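Tyrosine--tRNA ligase (Aeropyrum pernix, PDB 2CYA) probably attaches tyrosine to its cognate tRNA in two steps, first activating the amino acid with ATP and then transferring it to the tRNA acceptor end. Local coordinates at residues D196-E199 / K205-A208; L277-Y282 / N328-S333. One frame throughout, in Å; residues are numbered along the deposited sequence.

Interaction 1. Residues D196-E199 / K205-A208; sequences DVAE and KPVA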
# COMPACT_ATOMS: atom_id res chain seq x y z
N ASP A 196 18.94 0.52 -1.25
CA ASP A 196 19.11 1.34 -0.05
C ASP A 196 18.34 0.80 1.14
O ASP A 196 18.63 1.16 2.27
CB ASP A 196 18.62 2.76 -0.28
CG ASP A 196 19.64 3.63 -0.97
OD1 ASP A 196 20.81 3.19 -1.06
OD2 ASP A 196 19.28 4.74 -1.40
N VAL A 197 17.37 -0.07 0.87
CA VAL A 197 16.51 -0.60 1.91
C VAL A 197 16.75 -2.05 2.30
O VAL A 197 16.44 -2.45 3.43
CB VAL A 197 15.04 -0.39 1.45
CG1 VAL A 197 14.12 -1.45 2.02
CG2 VAL A 197 14.59 1.00 1.86
N ALA A 198 17.31 -2.83 1.38
CA ALA A 198 17.54 -4.25 1.60
C ALA A 198 18.16 -4.68 2.94
O ALA A 198 17.64 -5.57 3.62
CB ALA A 198 18.36 -4.82 0.44
N GLU A 199 19.28 -4.08 3.32
CA GLU A 199 19.95 -4.48 4.57
C GLU A 199 19.11 -4.14 5.81
O GLU A 199 19.05 -4.92 6.76
CB GLU A 199 21.37 -3.88 4.63
CG GLU A 199 22.30 -4.52 3.58
CD GLU A 199 23.70 -3.90 3.51
OE1 GLU A 199 24.04 -3.03 4.34
OE2 GLU A 199 24.47 -4.31 2.61
N LYS A 205 20.42 -7.48 -0.99
CA LYS A 205 20.65 -6.23 -1.71
C LYS A 205 20.87 -6.70 -3.15
O LYS A 205 21.89 -7.31 -3.46
CB LYS A 205 21.90 -5.56 -1.17
CG LYS A 205 22.15 -4.16 -1.67
CD LYS A 205 23.48 -3.67 -1.12
CE LYS A 205 23.69 -2.22 -1.45
NZ LYS A 205 24.90 -1.71 -0.77
N PRO A 206 19.92 -6.41 -4.05
CA PRO A 206 20.05 -6.84 -5.44
C PRO A 206 21.02 -6.08 -6.31
O PRO A 206 21.14 -4.85 -6.20
CB PRO A 206 18.63 -6.70 -5.97
CG PRO A 206 18.20 -5.39 -5.31
CD PRO A 206 18.71 -5.58 -3.87
N VAL A 207 21.68 -6.82 -7.19
CA VAL A 207 22.57 -6.21 -8.18
C VAL A 207 21.59 -5.70 -9.26
O VAL A 207 20.78 -6.48 -9.77
CB VAL A 207 23.48 -7.27 -8.84
CG1 VAL A 207 24.06 -6.70 -10.13
CG2 VAL A 207 24.60 -7.69 -7.85
N ALA A 208 21.65 -4.41 -9.59
CA ALA A 208 20.78 -3.82 -10.60
C ALA A 208 21.44 -3.79 -11.99
O ALA A 208 22.49 -3.17 -12.16
CB ALA A 208 20.40 -2.38 -10.18
O HOH W 1 25.70 -1.92 1.83
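Ala198 and Lys205 bring the two backbones together, with their CA atoms 5.0 Å apart where the chain leaves helix 188-198 and turns back toward strand 207-211. The methyl of Ala198 points at the returning chain, and its CB lies 3.4 Å from CA of Lys205, tighter than usual for two carbons; alanine, with no atom beyond CB, suits so close an approach. The same CB just meets the ring of Pro206, 4.4 Å from its CD, while Phe174 of helix 161-175 packs on Ala198 as well. Beyond this apolar contact, at the surface, the long side chains of Glu199 and Lys205 cross at an angle. Lys205 has CG anti to the backbone N (chi1 -171°) and is stretched throughout, which carries its ammonium group to the neighbourhood of the Glu199 carboxylate. The charges do not touch: OE2 of Glu199 stands 4.3 Å from NZ of Lys205. A water bridges them, accepting from NZ of Lys205 at 2.7 Å and donating to OE2 of Glu199 at 2.8 Å. The contact is the helix-to-strand return of a beta-alpha-beta unit, strand 180-184, helix 188-198 and strand 207-211, in the Rossmann-like catalytic domain of class I synthetases.

Interaction 2. Residues L277-Y282 / N328-S333; sequences LEIARY and NAVAES
Val330 meets two residues of the facing helix, one with each of its methyl groups. CG1 of Val330 lies 3.9 Å from CG2 of Ile279, and CG2 of Val330 lies 4.2 Å from CB of Ala280. The fork of the valine thus spreads over two consecutive residues, and the contact between the segments is wholly apolar, made by three buried side chains. The first torsions help to set which branches meet. Ile279 turns its CG2 anti to the backbone N, with CG1 anti to the carbonyl carbon (chi1 -71°), and it is the short methyl branch, rather than the longer ethyl arm, that comes nearest to Val330. Val330 likewise holds CG1 anti to its own backbone N (chi1 161°), with CG2 beside that N. Beta-branched residues suit such a seam because their branches start at CB, close to the backbone, and a helix restricts their chi1 rotamers, while Ala280 lets the helices draw near: its CA is 6.5 Å from that of Val330.

One turn after Ala329 on the same helix, Ser333 turns its hydroxyl back (chi1 -57°), and its OG donates to O of Ala329 at 3.0 Å. The backbone N of Ser333 binds the same oxygen from the opposite face of the carbonyl plane, so two donors grip one acceptor and the hydroxyl hydrogen is used within the helix.

Farther out, Glu332 forms a salt bridge with Arg258, and OE1 of Glu278 accepts from the backbone N of Ser215. Leu277 packs on helix 309-317, and Ile279 also touches Leu334 and the loop residue Ile50. Helix 275-284 therefore lies against both helix 309-317 and the long helix 323-346, whose Ala329 and Ser333 pack on Leu292 of the short strand 292-293.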
# COMPACT_ATOMS: atom_id res chain seq x y z
N LEU A 277 20.68 4.44 -35.20
CA LEU A 277 21.92 3.79 -34.80
C LEU A 277 21.68 2.90 -33.57
O LEU A 277 22.23 1.81 -33.48
CB LEU A 277 23.00 4.85 -34.50
CG LEU A 277 23.76 5.38 -35.72
CD1 LEU A 277 24.88 6.32 -35.28
CD2 LEU A 277 24.36 4.20 -36.48
N GLU A 278 20.86 3.36 -32.64
CA GLU A 278 20.55 2.57 -31.44
C GLU A 278 19.92 1.25 -31.86
O GLU A 278 20.25 0.20 -31.31
CB GLU A 278 19.56 3.31 -30.54
CG GLU A 278 20.09 4.64 -30.00
CD GLU A 278 19.07 5.36 -29.13
OE1 GLU A 278 17.85 5.27 -29.41
OE2 GLU A 278 19.50 6.03 -28.18
N ILE A 279 19.00 1.29 -32.82
CA ILE A 279 18.37 0.06 -33.29
C ILE A 279 19.45 -0.87 -33.86
O ILE A 279 19.46 -2.07 -33.57
CB ILE A 279 17.33 0.36 -34.38
CG1 ILE A 279 16.12 1.05 -33.74
CG2 ILE A 279 16.99 -0.92 -35.15
CD1 ILE A 279 15.11 1.56 -34.72
N ALA A 280 20.36 -0.31 -34.65
CA ALA A 280 21.42 -1.13 -35.24
C ALA A 280 22.28 -1.75 -34.15
O ALA A 280 22.57 -2.94 -34.17
CB ALA A 280 22.30 -0.27 -36.15
N ARG A 281 22.67 -0.93 -33.19
CA ARG A 281 23.51 -1.41 -32.11
C ARG A 281 22.84 -2.38 -31.11
O ARG A 281 23.37 -3.45 -30.82
CB ARG A 281 24.08 -0.23 -31.32
CG ARG A 281 25.01 -0.68 -30.20
CD ARG A 281 25.47 0.47 -29.31
NE ARG A 281 26.29 -0.02 -28.21
CZ ARG A 281 26.76 0.74 -27.22
NH1 ARG A 281 26.49 2.04 -27.20
NH2 ARG A 281 27.48 0.20 -26.25
N TYR A 282 21.69 -1.99 -30.59
CA TYR A 282 21.02 -2.78 -29.57
C TYR A 282 20.13 -3.93 -30.02
O TYR A 282 19.89 -4.86 -29.25
CB TYR A 282 20.23 -1.85 -28.65
CG TYR A 282 21.11 -0.85 -27.94
CD1 TYR A 282 22.29 -1.26 -27.32
CD2 TYR A 282 20.78 0.51 -27.90
CE1 TYR A 282 23.12 -0.35 -26.68
CE2 TYR A 282 21.61 1.43 -27.26
CZ TYR A 282 22.78 0.98 -26.65
OH TYR A 282 23.58 1.86 -25.95
N ASN A 328 17.76 2.69 -45.03
CA ASN A 328 17.32 1.58 -45.86
C ASN A 328 17.84 0.26 -45.37
O ASN A 328 17.08 -0.71 -45.29
CB ASN A 328 17.77 1.75 -47.32
CG ASN A 328 16.83 2.62 -48.12
OD1 ASN A 328 17.08 2.91 -49.28
ND2 ASN A 328 15.73 3.03 -47.50
N ALA A 329 19.13 0.21 -45.06
CA ALA A 329 19.77 -1.02 -44.60
C ALA A 329 19.22 -1.47 -43.26
O ALA A 329 19.05 -2.67 -43.03
CB ALA A 329 21.29 -0.83 -44.51
N VAL A 330 18.97 -0.52 -42.36
CA VAL A 330 18.44 -0.87 -41.05
C VAL A 330 17.00 -1.32 -41.21
O VAL A 330 16.59 -2.31 -40.62
CB VAL A 330 18.56 0.34 -40.08
CG1 VAL A 330 17.61 0.18 -38.87
CG2 VAL A 330 20.01 0.45 -39.59
N ALA A 331 16.25 -0.61 -42.05
CA ALA A 331 14.85 -0.94 -42.28
C ALA A 331 14.71 -2.36 -42.79
O ALA A 331 13.90 -3.14 -42.27
CB ALA A 331 14.25 0.03 -43.28
N GLU A 332 15.51 -2.70 -43.79
CA GLU A 332 15.45 -4.03 -44.38
C GLU A 332 15.87 -5.13 -43.39
O GLU A 332 15.24 -6.19 -43.37
CB GLU A 332 16.27 -4.07 -45.68
CG GLU A 332 15.75 -3.10 -46.78
CD GLU A 332 14.30 -3.37 -47.18
OE1 GLU A 332 13.97 -4.55 -47.47
OE2 GLU A 332 13.49 -2.41 -47.19
N SER A 333 16.90 -4.89 -42.58
CA SER A 333 17.31 -5.90 -41.59
C SER A 333 16.25 -6.04 -40.47
O SER A 333 15.97 -7.14 -39.99
CB SER A 333 18.64 -5.51 -40.95
OG SER A 333 19.63 -5.35 -41.94

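How the interactions relate
Interaction 1 closes before interaction 2 opens along the chain, and the two lie on opposite sides of its centre. Their centres are 36 Å apart and their nearest atoms about 15 Å, with no touch between them. Interaction 1 belongs to the six-stranded mixed sheet and its flanking helices, near, though not touching, a residue predicted to bind tyrosine: the side chain of Pro206 is about 8 Å from that of Tyr39. Interaction 2 joins helices 275-284 and 323-346, which follow the KMSKS region in sequence; the side chain of Ile279 is about 9 Å from that of His49, an inferred ATP ligand. One contact thus lies in the beta-alpha-beta part of the catalytic fold, the other among the later helices.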